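Local atomic coordinates of aminopeptidase N (Francisella tularensis subsp. tularensis, PDB entry 5DLL), a protein that is a zinc-dependent aminopeptidase of the M1 family that removes N-terminal residues, preferably alanine, from peptides and probably takes part in breaking down intracellular peptides. Residues Thr215-Tyr226 with Leu255-Ala266. Numbering follows the deposited sequence.
Sequences TKSQRKVSLEIY and LEYDLDTFMIVA
Ser222 begins a ladder of six backbone hydrogen bonds between parallel strands, its N donating to Asp260 O (2.9 Å) just ahead of strand 261-266 and its O accepting from Phe262 N. Glu224 and Tyr226 likewise each donate and accept, Glu224 between Phe262 and Ile264, Tyr226 between Ile264 and Ala266.

Polar side chains tie the loops preceding the strands. Glu256, its CG anti to the backbone N (chi1 -161°) and its chain extended beyond, reaches the type I turn 215-218, where OE2 accepts from Thr215 OG1 at 2.8 Å, above the carboxylate plane. Thr215 OG1 in turn receives the backbone N-H of Arg219. The Arg219 guanidinium presents its edge to Tyr257, NH2 donating to Tyr257 O (2.8 Å, 164° at the hydrogen) within its own plane; Glu256 OE2 lies well out of that plane, a long ion pair.

Glu224, Met263 and Tyr226 share one face of the sheet: the Glu224 chain runs beside Met263, and its OE1 takes the hydroxyl of Tyr226. On the opposite face, Leu223 CD2 meets Phe262 CB at 4.0 Å, and Ile225 CG1 meets Ile264 CB. Near the start of strand 220-226, Val221 CG1 packs against Tyr257 CD2 (3.6 Å) of the loop before strand 261-266, while the tyrosine hydroxyl bonds to Thr261 O.

Ile264 also touches helix 236-253, which links these neighbouring strands in a beta-alpha-beta crossover of the M1 catalytic domain; the side chain of Phe262 lies about 9 Å from that of the zinc ligand His313.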
ATOM      1  N   THR A 215      14.196  25.156  -1.618  1.00 48.62           N
ATOM      2  CA  THR A 215      12.754  25.236  -1.787  1.00 46.89           C
ATOM      3  C   THR A 215      12.356  26.299  -2.812  1.00 49.25           C
ATOM      4  O   THR A 215      13.183  27.082  -3.283  1.00 48.26           O
ATOM      5  CB  THR A 215      12.047  25.522  -0.444  1.00 46.45           C
ATOM      6  OG1 THR A 215      12.462  26.793   0.079  1.00 51.78           O
ATOM      7  CG2 THR A 215      12.366  24.441   0.563  1.00 47.89           C
ATOM      8  N   LYS A 216      11.068  26.300  -3.135  1.00 56.30           N
ATOM      9  CA  LYS A 216      10.436  27.240  -4.062  1.00 61.27           C
ATOM     10  C   LYS A 216      10.573  28.701  -3.609  1.00 69.33           C
ATOM     11  O   LYS A 216      10.666  29.605  -4.441  1.00 80.22           O
ATOM     12  CB  LYS A 216       8.959  26.854  -4.166  1.00 69.05           C
ATOM     13  CG  LYS A 216       8.073  27.640  -5.121  1.00 68.18           C
ATOM     14  CD  LYS A 216       6.697  26.969  -5.240  1.00 72.02           C
ATOM     15  CE  LYS A 216       6.063  26.650  -3.878  1.00 55.69           C
ATOM     16  NZ  LYS A 216       4.757  25.953  -3.980  1.00 43.97           N
ATOM     17  N   SER A 217      10.587  28.923  -2.293  1.00 58.73           N
ATOM     18  CA  SER A 217      10.825  30.254  -1.725  1.00 58.40           C
ATOM     19  C   SER A 217      12.301  30.447  -1.346  1.00 60.11           C
ATOM     20  O   SER A 217      12.638  31.352  -0.578  1.00 58.56           O
ATOM     21  CB  SER A 217       9.938  30.479  -0.504  1.00 55.93           C
ATOM     22  OG  SER A 217      10.406  29.724   0.597  1.00 61.06           O
ATOM     23  N   GLN A 218      13.163  29.580  -1.879  1.00 62.54           N
ATOM     24  CA  GLN A 218      14.620  29.741  -1.841  1.00 61.87           C
ATOM     25  C   GLN A 218      15.276  29.394  -0.501  1.00 60.73           C
ATOM     26  O   GLN A 218      16.443  29.727  -0.287  1.00 63.79           O
ATOM     27  CB  GLN A 218      15.015  31.165  -2.276  1.00 69.42           C
ATOM     28  CG  GLN A 218      16.200  31.213  -3.225  1.00 73.49           C
ATOM     29  CD  GLN A 218      15.921  30.493  -4.530  1.00 77.08           C
ATOM     30  OE1 GLN A 218      14.764  30.304  -4.914  1.00 74.69           O
ATOM     31  NE2 GLN A 218      16.980  30.076  -5.216  1.00 76.93           N
ATOM     32  N   ARG A 219      14.554  28.706   0.383  1.00 55.48           N
ATOM     33  CA  ARG A 219      15.104  28.344   1.688  1.00 58.29           C
ATOM     34  C   ARG A 219      15.909  27.055   1.592  1.00 55.58           C
ATOM     35  O   ARG A 219      15.551  26.147   0.844  1.00 50.26           O
ATOM     36  CB  ARG A 219      14.002  28.182   2.735  1.00 62.09           C
ATOM     37  CG  ARG A 219      14.453  28.569   4.138  1.00 70.41           C
ATOM     38  CD  ARG A 219      13.620  27.922   5.235  1.00 77.57           C
ATOM     39  NE  ARG A 219      12.235  27.689   4.822  1.00 76.21           N
ATOM     40  CZ  ARG A 219      11.670  26.493   4.640  1.00 74.26           C
ATOM     41  NH1 ARG A 219      12.348  25.367   4.843  1.00 79.45           N
ATOM     42  NH2 ARG A 219      10.402  26.425   4.257  1.00 79.10           N
ATOM     43  N   LYS A 220      16.988  26.986   2.366  1.00 61.08           N
ATOM     44  CA  LYS A 220      17.890  25.838   2.372  1.00 59.49           C
ATOM     45  C   LYS A 220      17.464  24.816   3.427  1.00 55.34           C
ATOM     46  O   LYS A 220      17.479  25.102   4.627  1.00 45.61           O
ATOM     47  CB  LYS A 220      19.312  26.312   2.649  1.00 70.97           C
ATOM     48  CG  LYS A 220      20.382  25.251   2.457  1.00 80.29           C
ATOM     49  CD  LYS A 220      21.759  25.769   2.851  1.00 92.18           C
ATOM     50  CE  LYS A 220      21.827  26.121   4.331  1.00 89.40           C
ATOM     51  NZ  LYS A 220      23.223  26.297   4.807  1.00 89.84           N
ATOM     52  N   VAL A 221      17.088  23.624   2.965  1.00 57.75           N
ATOM     53  CA  VAL A 221      16.600  22.550   3.830  1.00 47.91           C
ATOM     54  C   VAL A 221      17.653  21.446   3.942  1.00 47.21           C
ATOM     55  O   VAL A 221      18.040  20.848   2.939  1.00 45.60           O
ATOM     56  CB  VAL A 221      15.287  21.947   3.279  1.00 45.19           C
ATOM     57  CG1 VAL A 221      14.848  20.747   4.108  1.00 47.24           C
ATOM     58  CG2 VAL A 221      14.185  23.000   3.251  1.00 44.02           C
ATOM     59  N   SER A 222      18.106  21.168   5.162  1.00 50.70           N
ATOM     60  CA  SER A 222      19.066  20.092   5.386  1.00 53.44           C
ATOM     61  C   SER A 222      18.355  18.734   5.343  1.00 49.10           C
ATOM     62  O   SER A 222      17.374  18.512   6.055  1.00 43.48           O
ATOM     63  CB  SER A 222      19.788  20.281   6.722  1.00 56.22           C
ATOM     64  OG  SER A 222      20.873  19.379   6.840  1.00 65.95           O
ATOM     65  N   LEU A 223      18.843  17.845   4.481  1.00 49.63           N
ATOM     66  CA  LEU A 223      18.328  16.480   4.380  1.00 50.32           C
ATOM     67  C   LEU A 223      19.326  15.535   5.047  1.00 53.21           C
ATOM     68  O   LEU A 223      20.539  15.679   4.864  1.00 46.62           O
ATOM     69  CB  LEU A 223      18.108  16.088   2.915  1.00 43.65           C
ATOM     70  CG  LEU A 223      17.257  17.041   2.063  1.00 44.52           C
ATOM     71  CD1 LEU A 223      17.017  16.446   0.682  1.00 43.20           C
ATOM     72  CD2 LEU A 223      15.926  17.364   2.727  1.00 44.42           C
ATOM     73  N   GLU A 224      18.819  14.584   5.832  1.00 47.03           N
ATOM     74  CA  GLU A 224      19.677  13.725   6.642  1.00 47.37           C
ATOM     75  C   GLU A 224      19.101  12.321   6.788  1.00 48.56           C
ATOM     76  O   GLU A 224      18.153  12.110   7.539  1.00 56.91           O
ATOM     77  CB  GLU A 224      19.885  14.344   8.029  1.00 51.34           C
ATOM     78  CG  GLU A 224      20.363  15.792   8.015  1.00 55.94           C
ATOM     79  CD  GLU A 224      20.700  16.331   9.394  1.00 58.83           C
ATOM     80  OE1 GLU A 224      20.220  15.767  10.405  1.00 61.85           O
ATOM     81  OE2 GLU A 224      21.447  17.330   9.461  1.00 60.34           O
ATOM     82  N   ILE A 225      19.675  11.364   6.065  1.00 48.58           N
ATOM     83  CA  ILE A 225      19.348   9.953   6.259  1.00 47.93           C
ATOM     84  C   ILE A 225      20.352   9.349   7.240  1.00 48.41           C
ATOM     85  O   ILE A 225      21.560   9.495   7.056  1.00 49.12           O
ATOM     86  CB  ILE A 225      19.368   9.166   4.932  1.00 46.74           C
ATOM     87  CG1 ILE A 225      18.260   9.674   4.005  1.00 46.61           C
ATOM     88  CG2 ILE A 225      19.193   7.673   5.187  1.00 50.08           C
ATOM     89  CD1 ILE A 225      18.241   9.021   2.638  1.00 47.84           C
ATOM     90  N   TYR A 226      19.837   8.684   8.275  1.00 44.27           N
ATOM     91  CA  TYR A 226      20.656   8.049   9.305  1.00 46.17           C
ATOM     92  C   TYR A 226      20.440   6.537   9.314  1.00 51.57           C
ATOM     93  O   TYR A 226      19.303   6.060   9.302  1.00 44.35           O
ATOM     94  CB  TYR A 226      20.301   8.605  10.684  1.00 47.74           C
ATOM     95  CG  TYR A 226      20.770  10.021  10.928  1.00 49.53           C
ATOM     96  CD1 TYR A 226      22.060  10.276  11.384  1.00 50.70           C
ATOM     97  CD2 TYR A 226      19.921  11.103  10.721  1.00 49.57           C
ATOM     98  CE1 TYR A 226      22.496  11.571  11.616  1.00 54.51           C
ATOM     99  CE2 TYR A 226      20.347  12.403  10.949  1.00 53.33           C
ATOM    100  CZ  TYR A 226      21.636  12.633  11.396  1.00 56.09           C
ATOM    101  OH  TYR A 226      22.068  13.923  11.625  1.00 55.52           O
ATOM    102  N   LEU A 255       2.929  22.762  -2.402  1.00 39.56           N
ATOM    103  CA  LEU A 255       3.245  22.487  -1.004  1.00 37.00           C
ATOM    104  C   LEU A 255       4.750  22.466  -0.776  1.00 39.83           C
ATOM    105  O   LEU A 255       5.460  21.566  -1.244  1.00 42.03           O
ATOM    106  CB  LEU A 255       2.622  21.161  -0.562  1.00 33.36           C
ATOM    107  CG  LEU A 255       1.090  21.150  -0.614  1.00 33.93           C
ATOM    108  CD1 LEU A 255       0.543  19.752  -0.358  1.00 34.16           C
ATOM    109  CD2 LEU A 255       0.498  22.160   0.360  1.00 33.10           C
ATOM    110  N   GLU A 256       5.212  23.478  -0.048  1.00 43.15           N
ATOM    111  CA  GLU A 256       6.608  23.632   0.322  1.00 44.39           C
ATOM    112  C   GLU A 256       6.854  23.051   1.725  1.00 42.49           C
ATOM    113  O   GLU A 256       6.018  23.192   2.628  1.00 34.54           O
ATOM    114  CB  GLU A 256       6.956  25.123   0.293  1.00 48.14           C
ATOM    115  CG  GLU A 256       8.439  25.439   0.216  1.00 53.35           C
ATOM    116  CD  GLU A 256       8.719  26.931   0.227  1.00 60.93           C
ATOM    117  OE1 GLU A 256       7.868  27.709  -0.261  1.00 64.76           O
ATOM    118  OE2 GLU A 256       9.796  27.325   0.722  1.00 57.79           O
ATOM    119  N   TYR A 257       8.006  22.408   1.907  1.00 42.64           N
ATOM    120  CA  TYR A 257       8.408  21.915   3.225  1.00 36.95           C
ATOM    121  C   TYR A 257       8.463  23.079   4.212  1.00 37.69           C
ATOM    122  O   TYR A 257       8.763  24.208   3.831  1.00 36.04           O
ATOM    123  CB  TYR A 257       9.763  21.207   3.149  1.00 36.75           C
ATOM    124  CG  TYR A 257      10.167  20.482   4.425  1.00 35.92           C
ATOM    125  CD1 TYR A 257       9.379  19.459   4.955  1.00 34.46           C
ATOM    126  CD2 TYR A 257      11.347  20.806   5.090  1.00 37.04           C
ATOM    127  CE1 TYR A 257       9.748  18.793   6.117  1.00 34.10           C
ATOM    128  CE2 TYR A 257      11.728  20.144   6.251  1.00 38.30           C
ATOM    129  CZ  TYR A 257      10.925  19.141   6.758  1.00 34.77           C
ATOM    130  OH  TYR A 257      11.304  18.484   7.901  1.00 33.79           O
ATOM    131  N   ASP A 258       8.185  22.791   5.479  1.00 37.60           N
ATOM    132  CA  ASP A 258       7.948  23.837   6.482  1.00 38.52           C
ATOM    133  C   ASP A 258       9.054  24.018   7.547  1.00 40.01           C
ATOM    134  O   ASP A 258       8.996  24.962   8.341  1.00 36.83           O
ATOM    135  CB  ASP A 258       6.573  23.615   7.144  1.00 37.72           C
ATOM    136  CG  ASP A 258       6.332  22.164   7.570  1.00 36.67           C
ATOM    137  OD1 ASP A 258       7.090  21.259   7.148  1.00 31.80           O
ATOM    138  OD2 ASP A 258       5.367  21.929   8.328  1.00 38.26           O
ATOM    139  N   LEU A 259      10.058  23.138   7.549  1.00 38.19           N
ATOM    140  CA  LEU A 259      11.169  23.208   8.507  1.00 39.76           C
ATOM    141  C   LEU A 259      12.506  23.364   7.799  1.00 39.48           C
ATOM    142  O   LEU A 259      12.595  23.187   6.589  1.00 44.66           O
ATOM    143  CB  LEU A 259      11.210  21.942   9.362  1.00 41.20           C
ATOM    144  CG  LEU A 259       9.924  21.552  10.096  1.00 40.61           C
ATOM    145  CD1 LEU A 259      10.001  20.104  10.559  1.00 38.69           C
ATOM    146  CD2 LEU A 259       9.657  22.486  11.268  1.00 41.82           C
ATOM    147  N   ASP A 260      13.546  23.685   8.564  1.00 40.71           N
ATOM    148  CA  ASP A 260      14.895  23.872   8.011  1.00 42.36           C
ATOM    149  C   ASP A 260      15.672  22.571   7.892  1.00 38.01           C
ATOM    150  O   ASP A 260      16.759  22.562   7.316  1.00 35.00           O
ATOM    151  CB  ASP A 260      15.712  24.839   8.873  1.00 46.77           C
ATOM    152  CG  ASP A 260      15.032  26.173   9.063  1.00 55.58           C
ATOM    153  OD1 ASP A 260      14.177  26.532   8.222  1.00 58.86           O
ATOM    154  OD2 ASP A 260      15.354  26.858  10.059  1.00 64.48           O
ATOM    155  N   THR A 261      15.143  21.489   8.464  1.00 38.59           N
ATOM    156  CA  THR A 261      15.783  20.174   8.366  1.00 36.76           C
ATOM    157  C   THR A 261      14.749  19.050   8.261  1.00 31.47           C
ATOM    158  O   THR A 261      13.644  19.164   8.769  1.00 30.30           O
ATOM    159  CB  THR A 261      16.778  19.917   9.531  1.00 36.44           C
ATOM    160  OG1 THR A 261      17.133  18.529   9.579  1.00 37.52           O
ATOM    161  CG2 THR A 261      16.197  20.325  10.860  1.00 37.46           C
ATOM    162  N   PHE A 262      15.127  17.978   7.574  1.00 30.50           N
ATOM    163  CA  PHE A 262      14.253  16.834   7.348  1.00 31.84           C
ATOM    164  C   PHE A 262      15.098  15.580   7.465  1.00 35.09           C
ATOM    165  O   PHE A 262      16.082  15.420   6.739  1.00 39.31           O
ATOM    166  CB  PHE A 262      13.625  16.911   5.958  1.00 35.54           C
ATOM    167  CG  PHE A 262      12.811  15.704   5.586  1.00 32.17           C
ATOM    168  CD1 PHE A 262      11.480  15.602   5.965  1.00 31.73           C
ATOM    169  CD2 PHE A 262      13.374  14.671   4.845  1.00 32.54           C
ATOM    170  CE1 PHE A 262      10.726  14.486   5.623  1.00 31.45           C
ATOM    171  CE2 PHE A 262      12.627  13.556   4.499  1.00 33.15           C
ATOM    172  CZ  PHE A 262      11.299  13.462   4.888  1.00 31.24           C
ATOM    173  N   MET A 263      14.708  14.694   8.375  1.00 35.38           N
ATOM    174  CA  MET A 263      15.522  13.542   8.728  1.00 34.79           C
ATOM    175  C   MET A 263      14.802  12.243   8.416  1.00 35.41           C
ATOM    176  O   MET A 263      13.574  12.174   8.467  1.00 36.49           O
ATOM    177  CB  MET A 263      15.871  13.589  10.215  1.00 35.30           C
ATOM    178  CG  MET A 263      16.802  14.727  10.595  1.00 34.75           C
ATOM    179  SD  MET A 263      16.867  14.995  12.374  1.00 36.13           S
ATOM    180  CE  MET A 263      15.317  15.850  12.659  1.00 35.08           C
ATOM    181  N   ILE A 264      15.582  11.226   8.071  1.00 39.60           N
ATOM    182  CA  ILE A 264      15.094   9.857   7.948  1.00 45.74           C
ATOM    183  C   ILE A 264      16.010   8.971   8.778  1.00 44.86           C
ATOM    184  O   ILE A 264      17.219   9.201   8.827  1.00 53.23           O
ATOM    185  CB  ILE A 264      15.091   9.362   6.487  1.00 48.21           C
ATOM    186  CG1 ILE A 264      14.018  10.097   5.679  1.00 48.06           C
ATOM    187  CG2 ILE A 264      14.861   7.853   6.422  1.00 48.40           C
ATOM    188  CD1 ILE A 264      14.017   9.759   4.202  1.00 41.31           C
ATOM    189  N   VAL A 265      15.426   7.975   9.439  1.00 48.40           N
ATOM    190  CA  VAL A 265      16.192   7.000  10.205  1.00 44.78           C
ATOM    191  C   VAL A 265      15.759   5.597   9.793  1.00 45.46           C
ATOM    192  O   VAL A 265      14.576   5.259   9.868  1.00 39.07           O
ATOM    193  CB  VAL A 265      16.006   7.194  11.723  1.00 42.66           C
ATOM    194  CG1 VAL A 265      16.852   6.190  12.498  1.00 40.64           C
ATOM    195  CG2 VAL A 265      16.355   8.626  12.121  1.00 41.20           C
ATOM    196  N   ALA A 266      16.727   4.796   9.350  1.00 50.91           N
ATOM    197  CA  ALA A 266      16.482   3.428   8.904  1.00 58.42           C
ATOM    198  C   ALA A 266      17.091   2.421   9.872  1.00 65.20           C
ATOM    199  O   ALA A 266      18.301   2.446  10.127  1.00 75.21           O
ATOM    200  CB  ALA A 266      17.051   3.223   7.511  1.00 68.19           C
TER